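Local coordinates for protein adhesin (Streptococcus sanguinis SK1 = NCTC 7863, PDB 6VT2) that binds sialylated glycans such as sialyl-T antigen through two tandem Siglec-like modules, probably to attach the bacterium to host surfaces, at residues 213-218 with 319-324; 223-228 with 278-283; 296-301 with 315-320. One frame throughout, in Å; residues are numbered along the deposited sequence.

Overall arrangement
All three contacts lie in the second Siglec-like module, a V-set immunoglobulin-type sandwich of two facing sheets. From the N-terminal side, strand 213-217 comes first, but its partner 319-324 arrives only at the module's end, so contact 1 closes the longest loop. Within that loop contact 2 joins strand 222-229 to strand 277-283 in the opposite sheet. Contact 3 follows in series as the hairpin of strands 296-305 and 314-321. Contacts 1 and 3 share Val319 and Phe320 on strand 314-321, which stands between the other two strands. Leu226 and Ile281 of contact 2 pack on Phe316 of contact 3, joining the sheets through the core.

Contact 1. Residues 213-218 with 319-324; sequences DYIFYR and VFANQT. With CA (calcium ion), chain G.
The carbonyl oxygen of Ala321 accepts a hydrogen bond from the neighbouring strand, Arg218 N to Ala321 O at 2.8 Å, with the CA-H of Tyr217 as a weaker second neighbour. Further back, Val319 N bonds Tyr214 O, Phe216 N bonds Val319 O and Ala321 N bonds Phe216 O, a parallel ladder. Where the two chains leave the sheet, side-chain amides take over. Gln323, extended beyond CG (chi2 -177°), brings NE2 to 2.9 Å from Arg218 O; the bond is nearly straight and lies in the planes of both the amide and the carbonyl, which helps to hold the Gln323 amide in that orientation. Arg218 bends at its third torsion (61°) and runs alongside Asn322, its guanidinium almost perpendicular to the amide. The resulting NH1 to Asn322 OD1 bond is weak, but OD1 is also hydrogen-bonded to Ser389, and Arg218 has firmer partners in the carbonyls of Lys287 and Leu289. Just beyond, Thr324 binds calcium through both O and OG1, together with Tyr327 and Asp393. On the face bearing Ile215, Tyr217 and Ala321, Ala321 CB meets Ile215 CG2 at 3.7 Å and Tyr217 CD1 at 3.6 Å, while Asn322 O approaches the edge of the tyrosine ring. Strand 213-217 forms one margin of its sheet, with Tyr214 and Phe216 leaning on strand 222-229 of the facing sheet.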
loop_
_atom_site.group_PDB
_atom_site.type_symbol
_atom_site.label_atom_id
_atom_site.label_comp_id
_atom_site.label_asym_id
_atom_site.label_seq_id
_atom_site.Cartn_x
_atom_site.Cartn_y
_atom_site.Cartn_z
ATOM N N ASP A 213 22.240 5.068 -18.778
ATOM C CA ASP A 213 23.259 4.150 -19.232
ATOM C C ASP A 213 23.583 3.230 -18.075
ATOM O O ASP A 213 24.015 3.680 -17.014
ATOM C CB ASP A 213 24.516 4.894 -19.651
ATOM C CG ASP A 213 24.402 5.497 -21.012
ATOM O OD1 ASP A 213 23.382 5.252 -21.703
ATOM O OD2 ASP A 213 25.336 6.225 -21.388
ATOM N N TYR A 214 23.346 1.961 -18.260
ATOM C CA TYR A 214 23.705 0.954 -17.275
ATOM C C TYR A 214 25.026 0.342 -17.630
ATOM O O TYR A 214 25.187 -0.169 -18.737
ATOM C CB TYR A 214 22.612 -0.096 -17.214
ATOM C CG TYR A 214 21.284 0.379 -16.745
ATOM C CD1 TYR A 214 20.922 0.303 -15.418
ATOM C CD2 TYR A 214 20.336 0.823 -17.671
ATOM C CE1 TYR A 214 19.625 0.675 -15.045
ATOM C CE2 TYR A 214 19.059 1.206 -17.265
ATOM C CZ TYR A 214 18.753 1.165 -15.961
ATOM O OH TYR A 214 17.490 1.517 -15.545
ATOM N N ILE A 215 25.975 0.443 -16.716
ATOM C CA ILE A 215 27.317 0.004 -17.001
ATOM C C ILE A 215 27.400 -1.461 -16.676
ATOM O O ILE A 215 27.032 -1.866 -15.570
ATOM C CB ILE A 215 28.327 0.765 -16.169
ATOM C CG1 ILE A 215 28.368 2.199 -16.586
ATOM C CG2 ILE A 215 29.707 0.174 -16.422
ATOM C CD1 ILE A 215 29.140 3.078 -15.541
ATOM N N PHE A 216 27.929 -2.241 -17.620
ATOM C CA PHE A 216 28.200 -3.648 -17.410
ATOM C C PHE A 216 29.677 -3.829 -17.639
ATOM O O PHE A 216 30.187 -3.515 -18.705
ATOM C CB PHE A 216 27.386 -4.538 -18.350
ATOM C CG PHE A 216 26.001 -4.763 -17.881
ATOM C CD1 PHE A 216 25.048 -3.751 -17.801
ATOM C CD2 PHE A 216 25.621 -6.045 -17.534
ATOM C CE1 PHE A 216 23.758 -4.048 -17.346
ATOM C CE2 PHE A 216 24.376 -6.289 -17.018
ATOM C CZ PHE A 216 23.456 -5.306 -16.976
ATOM N N TYR A 217 30.336 -4.397 -16.680
ATOM C CA TYR A 217 31.760 -4.651 -16.797
ATOM C C TYR A 217 31.956 -5.953 -17.521
ATOM O O TYR A 217 31.375 -6.974 -17.129
ATOM C CB TYR A 217 32.389 -4.719 -15.398
ATOM C CG TYR A 217 32.382 -3.375 -14.769
ATOM C CD1 TYR A 217 33.306 -2.416 -15.069
ATOM C CD2 TYR A 217 31.347 -3.036 -13.924
ATOM C CE1 TYR A 217 33.220 -1.168 -14.525
ATOM C CE2 TYR A 217 31.264 -1.776 -13.398
ATOM C CZ TYR A 217 32.226 -0.861 -13.677
ATOM O OH TYR A 217 32.111 0.421 -13.178
ATOM N N ARG A 218 32.797 -5.945 -18.541
ATOM C CA ARG A 218 33.029 -7.140 -19.321
ATOM C C ARG A 218 33.477 -8.269 -18.407
ATOM O O ARG A 218 34.355 -8.100 -17.581
ATOM C CB ARG A 218 34.077 -6.851 -20.408
ATOM C CG ARG A 218 33.572 -5.800 -21.384
ATOM C CD ARG A 218 34.703 -5.195 -22.232
ATOM N NE ARG A 218 35.362 -6.187 -23.037
ATOM C CZ ARG A 218 36.642 -6.555 -22.905
ATOM N NH1 ARG A 218 37.416 -5.967 -22.026
ATOM N NH2 ARG A 218 37.176 -7.458 -23.666
ATOM N N VAL A 319 26.123 -0.079 -21.461
ATOM C CA VAL A 319 27.429 0.379 -21.912
ATOM C C VAL A 319 28.475 -0.515 -21.277
ATOM O O VAL A 319 28.455 -0.739 -20.071
ATOM C CB VAL A 319 27.674 1.858 -21.593
ATOM C CG1 VAL A 319 29.067 2.248 -22.005
ATOM C CG2 VAL A 319 26.601 2.673 -22.358
ATOM N N PHE A 320 29.374 -1.016 -22.091
ATOM C CA PHE A 320 30.376 -1.974 -21.641
ATOM C C PHE A 320 31.542 -1.221 -21.029
ATOM O O PHE A 320 31.952 -0.161 -21.511
ATOM C CB PHE A 320 30.901 -2.845 -22.786
ATOM C CG PHE A 320 29.869 -3.399 -23.717
ATOM C CD1 PHE A 320 28.532 -3.571 -23.365
ATOM C CD2 PHE A 320 30.261 -3.794 -24.950
ATOM C CE1 PHE A 320 27.610 -4.058 -24.295
ATOM C CE2 PHE A 320 29.363 -4.295 -25.864
ATOM C CZ PHE A 320 28.037 -4.407 -25.527
ATOM N N ALA A 321 32.090 -1.778 -19.995
ATOM C CA ALA A 321 33.301 -1.243 -19.390
ATOM C C ALA A 321 34.317 -2.340 -19.170
ATOM O O ALA A 321 33.991 -3.476 -18.875
ATOM C CB ALA A 321 32.980 -0.571 -18.085
ATOM N N ASN A 322 35.573 -1.950 -19.247
ATOM C CA ASN A 322 36.641 -2.866 -18.915
ATOM C C ASN A 322 36.731 -2.978 -17.417
ATOM O O ASN A 322 36.524 -1.997 -16.694
ATOM C CB ASN A 322 37.966 -2.356 -19.442
ATOM C CG ASN A 322 38.026 -2.311 -20.912
ATOM O OD1 ASN A 322 37.687 -3.273 -21.602
ATOM N ND2 ASN A 322 38.444 -1.198 -21.433
ATOM N N GLN A 323 37.168 -4.130 -16.953
ATOM C CA GLN A 323 37.352 -4.299 -15.515
ATOM C C GLN A 323 38.327 -3.315 -14.908
ATOM O O GLN A 323 38.160 -2.941 -13.734
ATOM C CB GLN A 323 37.794 -5.729 -15.207
ATOM C CG GLN A 323 36.620 -6.666 -15.335
ATOM C CD GLN A 323 36.960 -8.073 -14.986
ATOM O OE1 GLN A 323 37.877 -8.328 -14.139
ATOM N NE2 GLN A 323 36.298 -9.021 -15.638
ATOM N N THR A 324 39.324 -2.911 -15.655
ATOM C CA THR A 324 40.251 -1.965 -15.086
ATOM C C THR A 324 39.546 -0.690 -14.693
ATOM O O THR A 324 40.046 0.024 -13.831
ATOM C CB THR A 324 41.422 -1.717 -16.028
ATOM O OG1 THR A 324 42.333 -0.874 -15.310
ATOM C CG2 THR A 324 41.015 -1.034 -17.299
HETATM CA CA CA G . 42.241 0.498 -13.048
HETATM O O HOH W 1 40.954 2.269 -11.853
HETATM O O HOH W 2 42.232 2.298 -14.657
HETATM O O HOH W 3 43.542 1.809 -11.598
#

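Contact 2. Residues 223-228 with 278-283; sequences TAELHF and VTTIRG
Strands 223-228 and 278-283 run antiparallel in regular register, with Ala224-Ile281 and Leu226-Thr279 as hydrogen-bonded pairs, the shortest of their four bonds being Ala224 N to Ile281 O at 2.7 Å, and Thr223-Arg282, Glu225-Thr280 and His227-Val278 as the non-hydrogen-bonded pairs among them. On the face bearing Ala224 and Leu226, the methyl groups Leu226 CD1 and Ile281 CD1 meet at 3.8 Å across the diagonal between their pairs. Beside them Thr279 turns OG1 next to its own backbone N (chi1 -62°), where it lies 3.5 Å from Phe228 CE1 and is hydrogen-bonded to Thr262. The other face is more polar. Glu225 and Thr280 run side by side, and one water joins them: it donates to Glu225 OE1 at 2.6 Å and is bonded equally closely to Thr280 OG1. Farther along, Val278 CG2 packs 3.7 Å from His227 CD2, alongside the imidazole, whose ND1 is hydrogen-bonded to Asp209. At the other end Thr223 CG2 rests against the aliphatic part of Arg282, which reaches on to a salt bridge with Glu221. The pair is thus apolar on the face toward the sandwich core, where the buried threonine hydroxyl is satisfied by another hydroxyl, and more polar on the outer face, where a water bridges Glu225 and Thr280.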
loop_
_atom_site.group_PDB
_atom_site.type_symbol
_atom_site.label_atom_id
_atom_site.label_comp_id
_atom_site.label_asym_id
_atom_site.label_seq_id
_atom_site.Cartn_x
_atom_site.Cartn_y
_atom_site.Cartn_z
ATOM N N THR A 223 23.465 -6.426 -13.183
ATOM C CA THR A 223 22.046 -6.243 -13.286
ATOM C C THR A 223 21.738 -4.800 -13.602
ATOM O O THR A 223 22.515 -3.890 -13.324
ATOM C CB THR A 223 21.351 -6.631 -12.022
ATOM O OG1 THR A 223 21.788 -5.821 -10.935
ATOM C CG2 THR A 223 21.565 -8.069 -11.693
ATOM N N ALA A 224 20.636 -4.609 -14.294
ATOM C CA ALA A 224 20.053 -3.287 -14.534
ATOM C C ALA A 224 18.636 -3.351 -13.974
ATOM O O ALA A 224 17.894 -4.244 -14.342
ATOM C CB ALA A 224 20.053 -2.924 -16.018
ATOM N N GLU A 225 18.228 -2.373 -13.171
ATOM C CA GLU A 225 16.837 -2.308 -12.696
ATOM C C GLU A 225 16.196 -1.132 -13.421
ATOM O O GLU A 225 16.709 -0.071 -13.330
ATOM C CB GLU A 225 16.721 -2.089 -11.204
ATOM C CG GLU A 225 17.123 -3.326 -10.456
ATOM C CD GLU A 225 16.914 -3.170 -8.983
ATOM O OE1 GLU A 225 16.498 -4.123 -8.342
ATOM O OE2 GLU A 225 17.164 -2.088 -8.505
ATOM N N LEU A 226 15.089 -1.374 -14.082
ATOM C CA LEU A 226 14.402 -0.365 -14.885
ATOM C C LEU A 226 13.071 -0.108 -14.187
ATOM O O LEU A 226 12.452 -1.053 -13.854
ATOM C CB LEU A 226 14.142 -0.913 -16.272
ATOM C CG LEU A 226 15.299 -0.753 -17.233
ATOM C CD1 LEU A 226 16.470 -1.615 -16.803
ATOM C CD2 LEU A 226 14.850 -1.125 -18.615
ATOM N N HIS A 227 12.639 1.148 -14.146
ATOM C CA HIS A 227 11.404 1.332 -13.281
ATOM C C HIS A 227 10.381 2.042 -14.176
ATOM O O HIS A 227 10.766 2.867 -14.919
ATOM C CB HIS A 227 11.762 2.186 -12.057
ATOM C CG HIS A 227 12.817 1.639 -11.155
ATOM N ND1 HIS A 227 14.125 1.588 -11.493
ATOM C CD2 HIS A 227 12.790 1.190 -9.913
ATOM C CE1 HIS A 227 14.832 1.095 -10.522
ATOM N NE2 HIS A 227 14.033 0.833 -9.551
ATOM N N PHE A 228 9.120 1.692 -14.024
ATOM C CA PHE A 228 7.999 2.227 -14.793
ATOM C C PHE A 228 6.868 2.555 -13.836
ATOM O O PHE A 228 6.674 1.865 -12.847
ATOM C CB PHE A 228 7.492 1.233 -15.794
ATOM C CG PHE A 228 8.546 0.674 -16.726
ATOM C CD1 PHE A 228 9.341 -0.386 -16.348
ATOM C CD2 PHE A 228 8.710 1.201 -17.985
ATOM C CE1 PHE A 228 10.279 -0.929 -17.228
ATOM C CE2 PHE A 228 9.666 0.712 -18.820
ATOM C CZ PHE A 228 10.451 -0.334 -18.471
ATOM N N VAL A 278 9.177 -2.838 -11.739
ATOM C CA VAL A 278 10.626 -2.969 -11.885
ATOM C C VAL A 278 10.871 -4.128 -12.822
ATOM O O VAL A 278 10.419 -5.246 -12.559
ATOM C CB VAL A 278 11.326 -3.222 -10.547
ATOM C CG1 VAL A 278 12.853 -3.403 -10.728
ATOM C CG2 VAL A 278 11.097 -2.072 -9.565
ATOM N N THR A 279 11.618 -3.871 -13.888
ATOM C CA THR A 279 12.132 -4.891 -14.798
ATOM C C THR A 279 13.625 -5.013 -14.463
ATOM O O THR A 279 14.329 -3.997 -14.406
ATOM C CB THR A 279 11.974 -4.522 -16.266
ATOM O OG1 THR A 279 10.572 -4.375 -16.620
ATOM C CG2 THR A 279 12.603 -5.593 -17.133
ATOM N N THR A 280 14.089 -6.219 -14.189
ATOM C CA THR A 280 15.507 -6.467 -13.927
ATOM C C THR A 280 16.092 -7.187 -15.114
ATOM O O THR A 280 15.524 -8.166 -15.598
ATOM C CB THR A 280 15.690 -7.287 -12.686
ATOM O OG1 THR A 280 15.195 -6.533 -11.566
ATOM C CG2 THR A 280 17.155 -7.544 -12.402
ATOM N N ILE A 281 17.155 -6.627 -15.632
ATOM C CA ILE A 281 17.941 -7.187 -16.705
ATOM C C ILE A 281 19.204 -7.713 -16.068
ATOM O O ILE A 281 19.923 -6.956 -15.432
ATOM C CB ILE A 281 18.258 -6.133 -17.764
ATOM C CG1 ILE A 281 16.979 -5.500 -18.347
ATOM C CG2 ILE A 281 19.073 -6.755 -18.849
ATOM C CD1 ILE A 281 17.214 -4.410 -19.334
ATOM N N ARG A 282 19.494 -8.982 -16.272
ATOM C CA ARG A 282 20.655 -9.636 -15.670
ATOM C C ARG A 282 21.459 -10.334 -16.746
ATOM O O ARG A 282 20.920 -11.095 -17.548
ATOM C CB ARG A 282 20.147 -10.600 -14.651
ATOM C CG ARG A 282 21.265 -11.451 -13.991
ATOM C CD ARG A 282 20.689 -12.437 -13.001
ATOM N NE ARG A 282 21.815 -13.205 -12.487
ATOM C CZ ARG A 282 21.725 -14.112 -11.526
ATOM N NH1 ARG A 282 22.853 -14.735 -11.135
ATOM N NH2 ARG A 282 20.521 -14.401 -10.969
ATOM N N GLY A 283 22.762 -10.159 -16.693
ATOM C CA GLY A 283 23.596 -10.935 -17.565
ATOM C C GLY A 283 25.031 -10.478 -17.512
ATOM O O GLY A 283 25.371 -9.548 -16.792
HETATM O O HOH W 4 16.109 -6.595 -9.087
#

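Contact 3. Residues 296-301 with 315-320; sequences KYTFKV and IFRIVF. With SIA (N-acetyl-alpha-neuraminic acid), chain C.
The CB of Phe299 presses into the face of the Phe316 ring, 3.6 Å from its centroid, while the two rings lie nearly parallel but slid apart and scarcely overlap. Phe316 reaches under its neighbour because CG stands between the backbone N and carbonyl carbon (chi1 70°); Val301 CB closes against the ring's edge. Ile318 CD1 packs against CE1 of Phe299, and helix 244-255 packs on the same ring through Thr249 and Leu253. On the opposite side of the hairpin, the Ile315 methyl CD1 wedges tightly against Lys300 CG at 3.5 Å, and its other branch, CG2, meets Thr298 CG2. This is the F-G strand pair of the V-set fold, and Tyr297 to Lys300 probably correspond to the sialic acid-binding ΦTRX motif of related adhesins, as a variant with Phe299 at the arginine position. The sugar nestles at the hairpin's edge: Thr298 N donates to carboxylate oxygen O1A at 2.8 Å and Thr298 OG1 to O1B at 2.7 Å, so one residue takes both oxygens. Lys296 O accepts from the sialic acid N5 at 2.8 Å, and Ser248 OG, Thr249 OG1 and Gly294 O complete the site. The acetyl methyl C11 touches the edge of the Phe320 ring, which also meets the face of Tyr297 in an offset edge-to-face pair, planes at 67°. Lys296 N lies over a face of Phe320. Near the carboxylate, Lys296 NZ and Arg317 NH1 share two waters, one of which also donates to Thr298 OG1; Arg317 NH2 is salt-bridged to Asp213.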
loop_
_atom_site.group_PDB
_atom_site.type_symbol
_atom_site.label_atom_id
_atom_site.label_comp_id
_atom_site.label_asym_id
_atom_site.label_seq_id
_atom_site.Cartn_x
_atom_site.Cartn_y
_atom_site.Cartn_z
ATOM N N LYS A 296 28.243 -1.000 -26.781
ATOM C CA LYS A 296 26.996 -0.572 -26.192
ATOM C C LYS A 296 25.843 -1.205 -26.937
ATOM O O LYS A 296 25.981 -1.723 -28.050
ATOM C CB LYS A 296 26.810 0.933 -26.228
ATOM C CG LYS A 296 26.789 1.451 -27.634
ATOM C CD LYS A 296 26.360 2.906 -27.791
ATOM C CE LYS A 296 26.709 3.342 -29.212
ATOM N NZ LYS A 296 26.265 4.684 -29.581
ATOM N N TYR A 297 24.725 -1.237 -26.250
ATOM C CA TYR A 297 23.465 -1.600 -26.851
ATOM C C TYR A 297 22.468 -0.526 -26.474
ATOM O O TYR A 297 22.339 -0.156 -25.297
ATOM C CB TYR A 297 22.948 -2.940 -26.363
ATOM C CG TYR A 297 23.752 -4.119 -26.747
ATOM C CD1 TYR A 297 23.956 -4.437 -28.076
ATOM C CD2 TYR A 297 24.349 -4.911 -25.802
ATOM C CE1 TYR A 297 24.666 -5.522 -28.466
ATOM C CE2 TYR A 297 25.081 -6.024 -26.191
ATOM C CZ TYR A 297 25.241 -6.323 -27.503
ATOM O OH TYR A 297 25.984 -7.372 -27.932
ATOM N N THR A 298 21.779 -0.014 -27.476
ATOM C CA THR A 298 20.763 1.028 -27.312
ATOM C C THR A 298 19.398 0.405 -27.505
ATOM O O THR A 298 19.088 -0.094 -28.592
ATOM C CB THR A 298 20.991 2.141 -28.314
ATOM O OG1 THR A 298 22.356 2.611 -28.188
ATOM C CG2 THR A 298 20.000 3.322 -27.994
ATOM N N PHE A 299 18.662 0.299 -26.416
ATOM C CA PHE A 299 17.372 -0.348 -26.369
ATOM C C PHE A 299 16.271 0.681 -26.499
ATOM O O PHE A 299 16.444 1.852 -26.162
ATOM C CB PHE A 299 17.185 -1.089 -25.038
ATOM C CG PHE A 299 18.179 -2.166 -24.803
ATOM C CD1 PHE A 299 19.383 -1.887 -24.180
ATOM C CD2 PHE A 299 17.928 -3.449 -25.181
ATOM C CE1 PHE A 299 20.318 -2.847 -23.982
ATOM C CE2 PHE A 299 18.842 -4.445 -24.916
ATOM C CZ PHE A 299 20.056 -4.137 -24.336
ATOM N N LYS A 300 15.102 0.188 -26.883
ATOM C CA LYS A 300 13.889 0.983 -26.894
ATOM C C LYS A 300 12.857 0.162 -26.147
ATOM O O LYS A 300 12.628 -1.015 -26.461
ATOM C CB LYS A 300 13.455 1.276 -28.348
ATOM C CG LYS A 300 14.498 2.128 -29.112
ATOM C CD LYS A 300 13.892 2.894 -30.263
ATOM C CE LYS A 300 13.421 1.980 -31.395
ATOM N NZ LYS A 300 12.455 2.678 -32.312
ATOM N N VAL A 301 12.201 0.787 -25.201
ATOM C CA VAL A 301 11.202 0.121 -24.381
ATOM C C VAL A 301 9.921 0.946 -24.438
ATOM O O VAL A 301 9.954 2.177 -24.463
ATOM C CB VAL A 301 11.709 -0.097 -22.940
ATOM C CG1 VAL A 301 11.952 1.215 -22.225
ATOM C CG2 VAL A 301 10.777 -0.989 -22.241
ATOM N N ILE A 315 14.438 5.254 -24.724
ATOM C CA ILE A 315 15.803 4.713 -24.860
ATOM C C ILE A 315 16.408 4.456 -23.492
ATOM O O ILE A 315 16.161 5.173 -22.648
ATOM C CB ILE A 315 16.714 5.747 -25.538
ATOM C CG1 ILE A 315 16.212 5.952 -26.955
ATOM C CG2 ILE A 315 18.192 5.384 -25.526
ATOM C CD1 ILE A 315 16.306 4.755 -27.769
ATOM N N PHE A 316 17.130 3.371 -23.374
ATOM C CA PHE A 316 18.120 3.160 -22.320
ATOM C C PHE A 316 19.240 2.368 -22.973
ATOM O O PHE A 316 19.087 1.848 -24.081
ATOM C CB PHE A 316 17.572 2.473 -21.087
ATOM C CG PHE A 316 17.236 1.079 -21.287
ATOM C CD1 PHE A 316 16.060 0.720 -21.833
ATOM C CD2 PHE A 316 18.097 0.078 -20.930
ATOM C CE1 PHE A 316 15.730 -0.597 -22.070
ATOM C CE2 PHE A 316 17.775 -1.241 -21.154
ATOM C CZ PHE A 316 16.579 -1.596 -21.687
ATOM N N ARG A 317 20.418 2.392 -22.341
ATOM C CA ARG A 317 21.541 1.683 -22.903
ATOM C C ARG A 317 22.223 0.822 -21.871
ATOM O O ARG A 317 22.196 1.097 -20.690
ATOM C CB ARG A 317 22.618 2.641 -23.471
ATOM C CG ARG A 317 22.010 3.721 -24.400
ATOM C CD ARG A 317 23.050 4.446 -25.205
ATOM N NE ARG A 317 23.981 5.135 -24.355
ATOM C CZ ARG A 317 25.015 5.825 -24.841
ATOM N NH1 ARG A 317 25.207 5.901 -26.153
ATOM N NH2 ARG A 317 25.838 6.411 -24.016
ATOM N N ILE A 318 22.810 -0.229 -22.363
ATOM C CA ILE A 318 23.864 -0.941 -21.663
ATOM C C ILE A 318 25.156 -0.489 -22.290
ATOM O O ILE A 318 25.311 -0.595 -23.500
ATOM C CB ILE A 318 23.667 -2.461 -21.740
ATOM C CG1 ILE A 318 22.560 -2.809 -20.783
ATOM C CG2 ILE A 318 24.988 -3.207 -21.387
ATOM C CD1 ILE A 318 22.093 -4.253 -20.916
ATOM N N VAL A 319 26.123 -0.079 -21.461
ATOM C CA VAL A 319 27.429 0.379 -21.912
ATOM C C VAL A 319 28.475 -0.515 -21.277
ATOM O O VAL A 319 28.455 -0.739 -20.071
ATOM C CB VAL A 319 27.674 1.858 -21.593
ATOM C CG1 VAL A 319 29.067 2.248 -22.005
ATOM C CG2 VAL A 319 26.601 2.673 -22.358
ATOM N N PHE A 320 29.374 -1.016 -22.091
ATOM C CA PHE A 320 30.376 -1.974 -21.641
ATOM C C PHE A 320 31.542 -1.221 -21.029
ATOM O O PHE A 320 31.952 -0.161 -21.511
ATOM C CB PHE A 320 30.901 -2.845 -22.786
ATOM C CG PHE A 320 29.869 -3.399 -23.717
ATOM C CD1 PHE A 320 28.532 -3.571 -23.365
ATOM C CD2 PHE A 320 30.261 -3.794 -24.950
ATOM C CE1 PHE A 320 27.610 -4.058 -24.295
ATOM C CE2 PHE A 320 29.363 -4.295 -25.864
ATOM C CZ PHE A 320 28.037 -4.407 -25.527
HETATM C C1 SIA C . 23.380 0.423 -30.654
HETATM C C2 SIA C . 23.936 0.038 -32.095
HETATM C C3 SIA C . 25.432 0.325 -32.292
HETATM C C4 SIA C . 26.307 -0.517 -31.367
HETATM C C5 SIA C . 26.007 -2.011 -31.543
HETATM C C6 SIA C . 24.483 -2.275 -31.460
HETATM C C7 SIA C . 24.074 -3.694 -31.903
HETATM C C8 SIA C . 22.538 -3.754 -32.082
HETATM C C9 SIA C . 22.046 -5.185 -32.263
HETATM C C10 SIA C . 27.637 -3.709 -30.749
HETATM C C11 SIA C . 28.260 -4.398 -29.530
HETATM N N5 SIA C . 26.692 -2.770 -30.495
HETATM O O1A SIA C . 22.524 -0.389 -30.201
HETATM O O1B SIA C . 23.806 1.476 -30.136
HETATM O O4 SIA C . 27.711 -0.335 -31.625
HETATM O O6 SIA C . 23.751 -1.403 -32.319
HETATM O O7 SIA C . 24.772 -4.057 -33.087
HETATM O O8 SIA C . 21.876 -3.113 -30.991
HETATM O O9 SIA C . 20.688 -5.172 -32.713
HETATM O O10 SIA C . 27.982 -3.993 -31.888
HETATM O O HOH W 5 23.466 5.030 -28.527
HETATM O O HOH W 6 27.545 6.557 -27.954
#